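Local coordinates for protein LD10117p (Drosophila melanogaster, PDB 5HJQ) that acts as a GTPase-activating protein for Rab35 in synaptic vesicle protein recycling and binds phosphoinositides through its TBC domain, the part held in this chain, at residues L197-S202 against W274-L279; K241-I246 against V301-A306; A306-N311 against F355-L360. One frame throughout, in Å; residues are numbered along the deposited sequence.

Contact 1. Residues L197-S202 against W274-L279; sequences LYPITS and WCWWIL
Pro199 supplies the whole of one side of this contact's close approaches, laying CB and CG of its pyrrolidine ring against Leu279 and Trp276, which sit side by side on the other helix. Its CB meets CD1 of Leu279 at 4.2 Å, while the next ring atom, CG, lies 4.0 Å from CZ3 of Trp276. The proline reaches the indole near the plane of the ring, at the edge of the six-membered part, and the two side chains stand at about a right angle; this is not a stack. CB of Leu279 is directed toward the other helix, and with CG beside the backbone N (chi1 -67°) CD1 comes up to the proline. One face of the Trp276 indole is covered from within its own helix by SG of Cys275, 3.9 Å above the plane, and His163 stacks on the ring. The nearest CA atoms, of Pro199 and Leu279, are 7.1 Å apart. No hydrogen bond links the two segments. Their contact is therefore apolar and small, made by a few carbon atoms at van der Waals range, and it joins two helices of the TBC domain close to the centre of the chain without fixing them through polar groups.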
loop_
_atom_site.group_PDB
_atom_site.type_symbol
_atom_site.label_atom_id
_atom_site.label_comp_id
_atom_site.label_asym_id
_atom_site.label_seq_id
_atom_site.Cartn_x
_atom_site.Cartn_y
_atom_site.Cartn_z
ATOM N N LEU A 197 -5.575 3.754 4.986
ATOM C CA LEU A 197 -4.880 4.000 6.242
ATOM C C LEU A 197 -4.874 2.781 7.168
ATOM O O LEU A 197 -3.838 2.442 7.741
ATOM C CB LEU A 197 -5.506 5.203 6.948
ATOM C CG LEU A 197 -4.661 5.906 8.011
ATOM C CD1 LEU A 197 -4.918 7.412 7.969
ATOM C CD2 LEU A 197 -4.940 5.341 9.399
ATOM N N TYR A 198 -6.019 2.121 7.305
ATOM C CA TYR A 198 -6.129 0.956 8.182
ATOM C C TYR A 198 -5.295 -0.248 7.704
ATOM O O TYR A 198 -4.562 -0.825 8.508
ATOM C CB TYR A 198 -7.599 0.551 8.350
ATOM C CG TYR A 198 -7.856 -0.395 9.504
ATOM C CD1 TYR A 198 -7.549 -1.748 9.406
ATOM C CD2 TYR A 198 -8.417 0.059 10.689
ATOM C CE1 TYR A 198 -7.787 -2.615 10.455
ATOM C CE2 TYR A 198 -8.655 -0.801 11.743
ATOM C CZ TYR A 198 -8.341 -2.135 11.617
ATOM O OH TYR A 198 -8.580 -2.993 12.661
ATOM N N PRO A 199 -5.408 -0.645 6.414
ATOM C CA PRO A 199 -4.587 -1.782 5.969
ATOM C C PRO A 199 -3.086 -1.584 6.188
ATOM O O PRO A 199 -2.384 -2.544 6.507
ATOM C CB PRO A 199 -4.903 -1.870 4.473
ATOM C CG PRO A 199 -6.280 -1.347 4.364
ATOM C CD PRO A 199 -6.348 -0.224 5.356
ATOM N N ILE A 200 -2.610 -0.354 6.030
ATOM C CA ILE A 200 -1.200 -0.045 6.237
ATOM C C ILE A 200 -0.834 -0.163 7.719
ATOM O O ILE A 200 0.210 -0.721 8.071
ATOM C CB ILE A 200 -0.855 1.367 5.724
ATOM C CG1 ILE A 200 -0.957 1.424 4.197
ATOM C CG2 ILE A 200 0.544 1.772 6.161
ATOM C CD1 ILE A 200 -0.571 2.771 3.616
ATOM N N THR A 201 -1.705 0.359 8.576
ATOM C CA THR A 201 -1.530 0.275 10.022
ATOM C C THR A 201 -1.342 -1.171 10.457
ATOM O O THR A 201 -0.481 -1.474 11.282
ATOM C CB THR A 201 -2.735 0.876 10.769
ATOM O OG1 THR A 201 -2.878 2.255 10.413
ATOM C CG2 THR A 201 -2.550 0.760 12.279
ATOM N N SER A 202 -2.146 -2.061 9.884
ATOM C CA SER A 202 -2.040 -3.487 10.162
ATOM C C SER A 202 -0.689 -4.052 9.731
ATOM O O SER A 202 -0.116 -4.890 10.421
ATOM C CB SER A 202 -3.168 -4.251 9.464
ATOM O OG SER A 202 -4.422 -3.976 10.066
ATOM N N TRP A 274 -8.231 0.168 -7.711
ATOM C CA TRP A 274 -6.871 -0.192 -8.108
ATOM C C TRP A 274 -5.990 -0.586 -6.920
ATOM O O TRP A 274 -5.197 -1.518 -7.021
ATOM C CB TRP A 274 -6.213 0.957 -8.882
ATOM C CG TRP A 274 -5.828 2.132 -8.035
ATOM C CD1 TRP A 274 -6.623 3.180 -7.677
ATOM C CD2 TRP A 274 -4.548 2.378 -7.439
ATOM N NE1 TRP A 274 -5.919 4.067 -6.901
ATOM C CE2 TRP A 274 -4.644 3.596 -6.735
ATOM C CE3 TRP A 274 -3.334 1.685 -7.426
ATOM C CZ2 TRP A 274 -3.572 4.135 -6.024
ATOM C CZ3 TRP A 274 -2.268 2.225 -6.721
ATOM C CH2 TRP A 274 -2.395 3.438 -6.031
ATOM N N CYS A 275 -6.131 0.116 -5.799
ATOM C CA CYS A 275 -5.290 -0.150 -4.636
ATOM C C CYS A 275 -5.612 -1.498 -4.005
ATOM O O CYS A 275 -4.764 -2.097 -3.352
ATOM C CB CYS A 275 -5.433 0.962 -3.592
ATOM S SG CYS A 275 -7.129 1.409 -3.159
ATOM N N TRP A 276 -6.831 -1.985 -4.219
ATOM C CA TRP A 276 -7.260 -3.223 -3.576
ATOM C C TRP A 276 -6.707 -4.462 -4.265
ATOM O O TRP A 276 -6.710 -5.547 -3.684
ATOM C CB TRP A 276 -8.787 -3.294 -3.505
ATOM C CG TRP A 276 -9.387 -2.152 -2.743
ATOM C CD1 TRP A 276 -10.397 -1.336 -3.154
ATOM C CD2 TRP A 276 -8.993 -1.681 -1.447
ATOM N NE1 TRP A 276 -10.666 -0.394 -2.192
ATOM C CE2 TRP A 276 -9.815 -0.583 -1.135
ATOM C CE3 TRP A 276 -8.029 -2.086 -0.519
ATOM C CZ2 TRP A 276 -9.702 0.115 0.064
ATOM C CZ3 TRP A 276 -7.917 -1.392 0.666
ATOM C CH2 TRP A 276 -8.746 -0.303 0.946
ATOM N N TRP A 277 -6.237 -4.307 -5.499
ATOM C CA TRP A 277 -5.506 -5.383 -6.156
ATOM C C TRP A 277 -4.253 -5.674 -5.345
ATOM O O TRP A 277 -3.888 -6.829 -5.121
ATOM C CB TRP A 277 -5.122 -5.010 -7.586
ATOM C CG TRP A 277 -6.255 -4.549 -8.441
ATOM C CD1 TRP A 277 -7.571 -4.888 -8.322
ATOM C CD2 TRP A 277 -6.169 -3.657 -9.557
ATOM N NE1 TRP A 277 -8.310 -4.265 -9.299
ATOM C CE2 TRP A 277 -7.472 -3.498 -10.066
ATOM C CE3 TRP A 277 -5.115 -2.971 -10.170
ATOM C CZ2 TRP A 277 -7.751 -2.684 -11.162
ATOM C CZ3 TRP A 277 -5.394 -2.164 -11.257
ATOM C CH2 TRP A 277 -6.700 -2.028 -11.743
ATOM N N ILE A 278 -3.602 -4.602 -4.910
ATOM C CA ILE A 278 -2.370 -4.694 -4.145
ATOM C C ILE A 278 -2.649 -5.062 -2.692
ATOM O O ILE A 278 -2.197 -6.099 -2.216
ATOM C CB ILE A 278 -1.582 -3.367 -4.197
ATOM C CG1 ILE A 278 -1.167 -3.053 -5.637
ATOM C CG2 ILE A 278 -0.366 -3.427 -3.284
ATOM C CD1 ILE A 278 -0.592 -1.668 -5.825
ATOM N N LEU A 279 -3.413 -4.219 -2.001
ATOM C CA LEU A 279 -3.630 -4.369 -0.562
ATOM C C LEU A 279 -4.534 -5.537 -0.173
ATOM O O LEU A 279 -4.442 -6.044 0.943
ATOM C CB LEU A 279 -4.209 -3.077 0.019
ATOM C CG LEU A 279 -3.297 -1.850 0.005
ATOM C CD1 LEU A 279 -4.012 -0.633 0.577
ATOM C CD2 LEU A 279 -2.005 -2.129 0.775
#

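Contact 2. Residues K241-I246 against V301-A306; sequences KTVMQI and VLYRVA. With I3P (D-myo-inositol-1,4,5-triphosphate), chain B.
Tyr303 carries the apolar contact, its ring receiving side chains from three residues of helix 233-250. CG2 of Val243 makes the closest approach, 3.7 Å from CD1 of Tyr303 and equally near CE1, while CD1 of Ile246 comes to 4.0 Å from CD2 on the other side of the ring's long axis. CG2 of Thr242 adds a looser touch at CE2; its hydroxyl is bonded back to the carbonyl of Val238. All three methyls meet the ring obliquely. Placing CG of Tyr303 beside its backbone N (chi1 -68°) directs the ring at this row of side chains.

The polar interaction belongs to the phosphoinositide-binding residue Arg304, whose side chain leaves in the other direction. Extended from CG to NE, it brings NH2 to O52 of inositol trisphosphate at 3.3 Å in a straight hydrogen bond (162° at the hydrogen), with O6 at the guanidinium edge, in plane. NH1 is held by the carbonyls of Ala354 and Ile357. Helix 300-317 thus packs through Tyr303 and binds ligand through its neighbour.

The short helical segments cross at -47°, with axes 10.6 Å apart. Trp274 of helix 274-279 and Phe271 of helix 268-271 pack against Val243, while helix 284-297 covers Leu302 and Val305.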
loop_
_atom_site.group_PDB
_atom_site.type_symbol
_atom_site.label_atom_id
_atom_site.label_comp_id
_atom_site.label_asym_id
_atom_site.label_seq_id
_atom_site.Cartn_x
_atom_site.Cartn_y
_atom_site.Cartn_z
ATOM N N LYS A 241 -7.916 8.239 -10.958
ATOM C CA LYS A 241 -8.003 8.790 -12.305
ATOM C C LYS A 241 -6.609 8.936 -12.906
ATOM O O LYS A 241 -6.406 8.663 -14.087
ATOM C CB LYS A 241 -8.735 10.133 -12.306
ATOM C CG LYS A 241 -10.244 9.998 -12.292
ATOM C CD LYS A 241 -10.935 11.346 -12.223
ATOM C CE LYS A 241 -12.445 11.172 -12.219
ATOM N NZ LYS A 241 -13.168 12.435 -11.914
ATOM N N THR A 242 -5.650 9.360 -12.089
ATOM C CA THR A 242 -4.257 9.427 -12.518
ATOM C C THR A 242 -3.759 8.055 -12.961
ATOM O O THR A 242 -3.220 7.902 -14.057
ATOM C CB THR A 242 -3.347 9.955 -11.400
ATOM O OG1 THR A 242 -3.697 11.312 -11.100
ATOM C CG2 THR A 242 -1.889 9.895 -11.826
ATOM N N VAL A 243 -3.960 7.061 -12.102
ATOM C CA VAL A 243 -3.618 5.678 -12.412
ATOM C C VAL A 243 -4.299 5.194 -13.697
ATOM O O VAL A 243 -3.706 4.448 -14.481
ATOM C CB VAL A 243 -3.999 4.749 -11.243
ATOM C CG1 VAL A 243 -3.786 3.294 -11.618
ATOM C CG2 VAL A 243 -3.189 5.108 -9.995
ATOM N N MET A 244 -5.540 5.627 -13.916
ATOM C CA MET A 244 -6.254 5.289 -15.145
ATOM C C MET A 244 -5.558 5.872 -16.364
ATOM O O MET A 244 -5.347 5.180 -17.359
ATOM C CB MET A 244 -7.698 5.787 -15.100
ATOM C CG MET A 244 -8.316 5.965 -16.482
ATOM S SD MET A 244 -10.104 6.145 -16.430
ATOM C CE MET A 244 -10.539 4.525 -15.830
ATOM N N GLN A 245 -5.215 7.153 -16.278
ATOM C CA GLN A 245 -4.522 7.846 -17.354
ATOM C C GLN A 245 -3.183 7.189 -17.681
ATOM O O GLN A 245 -2.834 7.023 -18.850
ATOM C CB GLN A 245 -4.315 9.315 -16.982
ATOM C CG GLN A 245 -3.148 9.985 -17.685
ATOM C CD GLN A 245 -2.503 11.063 -16.828
ATOM O OE1 GLN A 245 -3.182 11.760 -16.072
ATOM N NE2 GLN A 245 -1.185 11.199 -16.936
ATOM N N ILE A 246 -2.442 6.808 -16.644
ATOM C CA ILE A 246 -1.144 6.165 -16.824
ATOM C C ILE A 246 -1.304 4.791 -17.466
ATOM O O ILE A 246 -0.535 4.404 -18.348
ATOM C CB ILE A 246 -0.400 6.016 -15.482
ATOM C CG1 ILE A 246 -0.114 7.390 -14.875
ATOM C CG2 ILE A 246 0.892 5.235 -15.666
ATOM C CD1 ILE A 246 0.500 7.328 -13.491
ATOM N N VAL A 301 5.430 3.834 -6.276
ATOM C CA VAL A 301 5.724 2.409 -6.220
ATOM C C VAL A 301 4.443 1.612 -6.417
ATOM O O VAL A 301 4.428 0.609 -7.129
ATOM C CB VAL A 301 6.390 2.017 -4.871
ATOM C CG1 VAL A 301 6.397 0.504 -4.687
ATOM C CG2 VAL A 301 7.804 2.573 -4.793
ATOM N N LEU A 302 3.369 2.072 -5.786
ATOM C CA LEU A 302 2.070 1.425 -5.914
ATOM C C LEU A 302 1.520 1.571 -7.330
ATOM O O LEU A 302 0.881 0.653 -7.841
ATOM C CB LEU A 302 1.081 2.003 -4.900
ATOM C CG LEU A 302 1.490 1.831 -3.434
ATOM C CD1 LEU A 302 0.354 2.222 -2.495
ATOM C CD2 LEU A 302 1.949 0.405 -3.157
ATOM N N TYR A 303 1.763 2.725 -7.951
ATOM C CA TYR A 303 1.366 2.947 -9.343
ATOM C C TYR A 303 2.016 1.899 -10.233
ATOM O O TYR A 303 1.352 1.272 -11.057
ATOM C CB TYR A 303 1.766 4.343 -9.841
ATOM C CG TYR A 303 1.039 5.518 -9.218
ATOM C CD1 TYR A 303 0.049 5.335 -8.263
ATOM C CD2 TYR A 303 1.343 6.821 -9.602
ATOM C CE1 TYR A 303 -0.612 6.416 -7.701
ATOM C CE2 TYR A 303 0.688 7.906 -9.050
ATOM C CZ TYR A 303 -0.288 7.700 -8.101
ATOM O OH TYR A 303 -0.939 8.786 -7.560
ATOM N N ARG A 304 3.321 1.718 -10.049
ATOM C CA ARG A 304 4.104 0.778 -10.842
ATOM C C ARG A 304 3.562 -0.644 -10.752
ATOM O O ARG A 304 3.375 -1.308 -11.768
ATOM C CB ARG A 304 5.568 0.790 -10.396
ATOM C CG ARG A 304 6.286 2.119 -10.549
ATOM C CD ARG A 304 7.689 2.043 -9.940
ATOM N NE ARG A 304 8.510 3.195 -10.294
ATOM C CZ ARG A 304 9.148 3.324 -11.451
ATOM N NH1 ARG A 304 9.060 2.370 -12.368
ATOM N NH2 ARG A 304 9.871 4.408 -11.693
ATOM N N VAL A 305 3.318 -1.104 -9.529
ATOM C CA VAL A 305 2.857 -2.467 -9.287
ATOM C C VAL A 305 1.481 -2.692 -9.913
ATOM O O VAL A 305 1.161 -3.790 -10.370
ATOM C CB VAL A 305 2.814 -2.773 -7.771
ATOM C CG1 VAL A 305 2.316 -4.185 -7.515
ATOM C CG2 VAL A 305 4.194 -2.582 -7.160
ATOM N N ALA A 306 0.676 -1.636 -9.945
ATOM C CA ALA A 306 -0.637 -1.688 -10.574
ATOM C C ALA A 306 -0.507 -1.993 -12.065
ATOM O O ALA A 306 -1.246 -2.815 -12.607
ATOM C CB ALA A 306 -1.379 -0.379 -10.354
HETATM C C1 I3P B . 12.494 8.102 -14.217
HETATM C C2 I3P B . 13.334 9.359 -14.363
HETATM C C3 I3P B . 12.997 10.414 -13.309
HETATM C C4 I3P B . 12.496 9.919 -11.952
HETATM C C5 I3P B . 12.237 8.429 -11.751
HETATM C C6 I3P B . 12.764 7.516 -12.866
HETATM O O1 I3P B . 12.820 7.105 -15.203
HETATM O O2 I3P B . 14.682 9.014 -14.230
HETATM O O3 I3P B . 14.159 11.208 -13.082
HETATM O O4 I3P B . 11.267 10.619 -11.675
HETATM O O5 I3P B . 12.824 8.038 -10.533
HETATM O O6 I3P B . 12.128 6.244 -12.789
HETATM P P1 I3P B . 13.328 7.506 -16.674
HETATM O O11 I3P B . 14.719 8.029 -16.602
HETATM O O12 I3P B . 13.324 6.267 -17.542
HETATM O O13 I3P B . 12.392 8.556 -17.302
HETATM P P4 I3P B . 11.265 11.693 -10.481
HETATM O O41 I3P B . 12.668 11.847 -9.945
HETATM O O42 I3P B . 10.339 11.200 -9.368
HETATM O O43 I3P B . 10.756 13.055 -11.011
HETATM P P5 I3P B . 12.242 6.798 -9.755
HETATM O O51 I3P B . 12.769 6.793 -8.367
HETATM O O52 I3P B . 10.738 6.891 -9.709
HETATM O O53 I3P B . 12.644 5.517 -10.437
#

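Contact 3. Residues A306-N311 against F355-L360; sequences ALVILN and FSIRGL. With I3P (D-myo-inositol-1,4,5-triphosphate), chain B.
Leu307, on helix 300-317, faces the point where helix 347-356 gives way to a loop, and the backbones stay well apart, with CA of Leu307 9.0 Å from CA of Ile357. The gap is spanned by aliphatic side chains. CD1 of Ile357 lies 3.8 Å from CD1 of Leu307 and almost as near its CB, so the end of the isoleucine rests along the leucine, at a slant to it. The same methyl also reaches CG2 of Val308, at 4.3 Å. Leu360 approaches differently: its CD1 and CD1 of Leu307 meet tip to tip.

Beyond this apolar layer the loop turns to inositol trisphosphate. The Arg358 chain is bent at chi2 and chi3 (-90° and 61°), folding the guanidinium back toward the preceding helix end, where NH1 donates to the carbonyl O of Phe355 at 2.9 Å. With the group anchored there, NH2 reaches O6 of the ligand at 3.3 Å with O6 in the guanidinium plane, and NE makes a weak bond to O12. The backbone N of Gly359 adds a weak bond to O13 of the same phosphate. Lys98, Arg102, Lys300 and Arg304 also bind the ligand. These basic groups belong to the phosphoinositide-binding pocket of this TBC domain, to which Leu360 also belongs, and its loop wall is backed here by hydrophobic side chains of helix 300-317.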
loop_
_atom_site.group_PDB
_atom_site.type_symbol
_atom_site.label_atom_id
_atom_site.label_comp_id
_atom_site.label_asym_id
_atom_site.label_seq_id
_atom_site.Cartn_x
_atom_site.Cartn_y
_atom_site.Cartn_z
ATOM N N ALA A 306 0.676 -1.636 -9.945
ATOM C CA ALA A 306 -0.637 -1.688 -10.574
ATOM C C ALA A 306 -0.507 -1.993 -12.065
ATOM O O ALA A 306 -1.246 -2.815 -12.607
ATOM C CB ALA A 306 -1.379 -0.379 -10.354
ATOM N N LEU A 307 0.441 -1.327 -12.718
ATOM C CA LEU A 307 0.725 -1.560 -14.131
ATOM C C LEU A 307 1.152 -3.001 -14.384
ATOM O O LEU A 307 0.664 -3.652 -15.311
ATOM C CB LEU A 307 1.813 -0.604 -14.625
ATOM C CG LEU A 307 1.533 0.893 -14.492
ATOM C CD1 LEU A 307 2.705 1.700 -15.025
ATOM C CD2 LEU A 307 0.239 1.263 -15.222
ATOM N N VAL A 308 2.068 -3.486 -13.546
ATOM C CA VAL A 308 2.610 -4.837 -13.664
ATOM C C VAL A 308 1.517 -5.887 -13.556
ATOM O O VAL A 308 1.451 -6.812 -14.364
ATOM C CB VAL A 308 3.681 -5.109 -12.581
ATOM C CG1 VAL A 308 4.134 -6.559 -12.626
ATOM C CG2 VAL A 308 4.855 -4.190 -12.773
ATOM N N ILE A 309 0.661 -5.736 -12.550
ATOM C CA ILE A 309 -0.467 -6.640 -12.359
ATOM C C ILE A 309 -1.347 -6.686 -13.607
ATOM O O ILE A 309 -1.757 -7.761 -14.049
ATOM C CB ILE A 309 -1.322 -6.225 -11.145
ATOM C CG1 ILE A 309 -0.533 -6.411 -9.845
ATOM C CG2 ILE A 309 -2.618 -7.022 -11.102
ATOM C CD1 ILE A 309 -1.333 -6.092 -8.602
ATOM N N LEU A 310 -1.618 -5.514 -14.177
ATOM C CA LEU A 310 -2.450 -5.411 -15.374
ATOM C C LEU A 310 -1.823 -6.118 -16.575
ATOM O O LEU A 310 -2.519 -6.791 -17.336
ATOM C CB LEU A 310 -2.719 -3.943 -15.712
ATOM C CG LEU A 310 -3.766 -3.265 -14.828
ATOM C CD1 LEU A 310 -3.765 -1.765 -15.043
ATOM C CD2 LEU A 310 -5.142 -3.843 -15.112
ATOM N N ASN A 311 -0.512 -5.963 -16.744
ATOM C CA ASN A 311 0.204 -6.679 -17.796
ATOM C C ASN A 311 0.197 -8.182 -17.558
ATOM O O ASN A 311 -0.066 -8.959 -18.475
ATOM C CB ASN A 311 1.647 -6.182 -17.908
ATOM C CG ASN A 311 1.730 -4.729 -18.308
ATOM O OD1 ASN A 311 0.748 -4.146 -18.758
ATOM N ND2 ASN A 311 2.908 -4.136 -18.158
ATOM N N PHE A 355 9.978 -1.610 -11.647
ATOM C CA PHE A 355 11.020 -0.597 -11.707
ATOM C C PHE A 355 11.742 -0.598 -13.052
ATOM O O PHE A 355 12.619 0.229 -13.294
ATOM C CB PHE A 355 12.010 -0.794 -10.556
ATOM C CG PHE A 355 11.397 -0.586 -9.203
ATOM C CD1 PHE A 355 10.971 0.671 -8.811
ATOM C CD2 PHE A 355 11.225 -1.646 -8.331
ATOM C CE1 PHE A 355 10.400 0.872 -7.567
ATOM C CE2 PHE A 355 10.653 -1.453 -7.086
ATOM C CZ PHE A 355 10.242 -0.192 -6.703
ATOM N N SER A 356 11.360 -1.522 -13.925
ATOM C CA SER A 356 11.838 -1.511 -15.304
ATOM C C SER A 356 11.111 -0.430 -16.101
ATOM O O SER A 356 11.601 0.040 -17.128
ATOM C CB SER A 356 11.633 -2.875 -15.961
ATOM O OG SER A 356 12.364 -3.883 -15.287
ATOM N N ILE A 357 9.939 -0.040 -15.606
ATOM C CA ILE A 357 9.057 0.898 -16.299
ATOM C C ILE A 357 9.598 2.328 -16.296
ATOM O O ILE A 357 9.809 2.925 -15.240
ATOM C CB ILE A 357 7.652 0.884 -15.673
ATOM C CG1 ILE A 357 7.001 -0.486 -15.882
ATOM C CG2 ILE A 357 6.786 1.981 -16.271
ATOM C CD1 ILE A 357 5.696 -0.673 -15.138
ATOM N N ARG A 358 9.802 2.871 -17.493
ATOM C CA ARG A 358 10.410 4.186 -17.656
ATOM C C ARG A 358 9.383 5.261 -17.999
ATOM O O ARG A 358 8.237 4.958 -18.326
ATOM C CB ARG A 358 11.483 4.133 -18.745
ATOM C CG ARG A 358 12.487 2.990 -18.588
ATOM C CD ARG A 358 13.689 3.392 -17.742
ATOM N NE ARG A 358 13.314 3.773 -16.383
ATOM C CZ ARG A 358 13.362 2.956 -15.335
ATOM N NH1 ARG A 358 13.776 1.705 -15.482
ATOM N NH2 ARG A 358 12.999 3.393 -14.138
ATOM N N GLY A 359 9.803 6.519 -17.916
ATOM C CA GLY A 359 8.976 7.628 -18.347
ATOM C C GLY A 359 8.053 8.182 -17.281
ATOM O O GLY A 359 7.474 9.256 -17.452
ATOM N N LEU A 360 7.908 7.455 -16.180
ATOM C CA LEU A 360 7.032 7.900 -15.105
ATOM C C LEU A 360 7.665 9.040 -14.313
ATOM O O LEU A 360 8.134 8.846 -13.196
ATOM C CB LEU A 360 6.682 6.737 -14.176
ATOM C CG LEU A 360 5.828 5.630 -14.797
ATOM C CD1 LEU A 360 5.473 4.578 -13.758
ATOM C CD2 LEU A 360 4.574 6.211 -15.413
HETATM C C1 I3P B . 12.494 8.102 -14.217
HETATM C C2 I3P B . 13.334 9.359 -14.363
HETATM C C3 I3P B . 12.997 10.414 -13.309
HETATM C C4 I3P B . 12.496 9.919 -11.952
HETATM C C5 I3P B . 12.237 8.429 -11.751
HETATM C C6 I3P B . 12.764 7.516 -12.866
HETATM O O1 I3P B . 12.820 7.105 -15.203
HETATM O O2 I3P B . 14.682 9.014 -14.230
HETATM O O3 I3P B . 14.159 11.208 -13.082
HETATM O O4 I3P B . 11.267 10.619 -11.675
HETATM O O5 I3P B . 12.824 8.038 -10.533
HETATM O O6 I3P B . 12.128 6.244 -12.789
HETATM P P1 I3P B . 13.328 7.506 -16.674
HETATM O O11 I3P B . 14.719 8.029 -16.602
HETATM O O12 I3P B . 13.324 6.267 -17.542
HETATM O O13 I3P B . 12.392 8.556 -17.302
HETATM P P4 I3P B . 11.265 11.693 -10.481
HETATM O O41 I3P B . 12.668 11.847 -9.945
HETATM O O42 I3P B . 10.339 11.200 -9.368
HETATM O O43 I3P B . 10.756 13.055 -11.011
HETATM P P5 I3P B . 12.242 6.798 -9.755
HETATM O O51 I3P B . 12.769 6.793 -8.367
HETATM O O52 I3P B . 10.738 6.891 -9.709
HETATM O O53 I3P B . 12.644 5.517 -10.437
#

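Overall arrangement
Of the segments in these contacts, helix 197-204 comes first along the chain from the N terminus, followed by helix 233-250; helix 274-279 then returns to the former and closes contact 1, ending a loop of 71 intervening residues. Contact 2 opens within that loop and closes beyond it, at helix 300-317, so the two cross. Contact 3 follows contact 2 in series: the chain runs on from the same helix to residues 355-360, and Ala306 belongs to both. Trp274 joins the first two contacts by packing on Val243 and Tyr303, and Trp277 reaches Ile309 and Leu310. Helix 300-317 thus links the domain's interior to the ligand pocket, where contacts 2 and 3 both touch inositol trisphosphate.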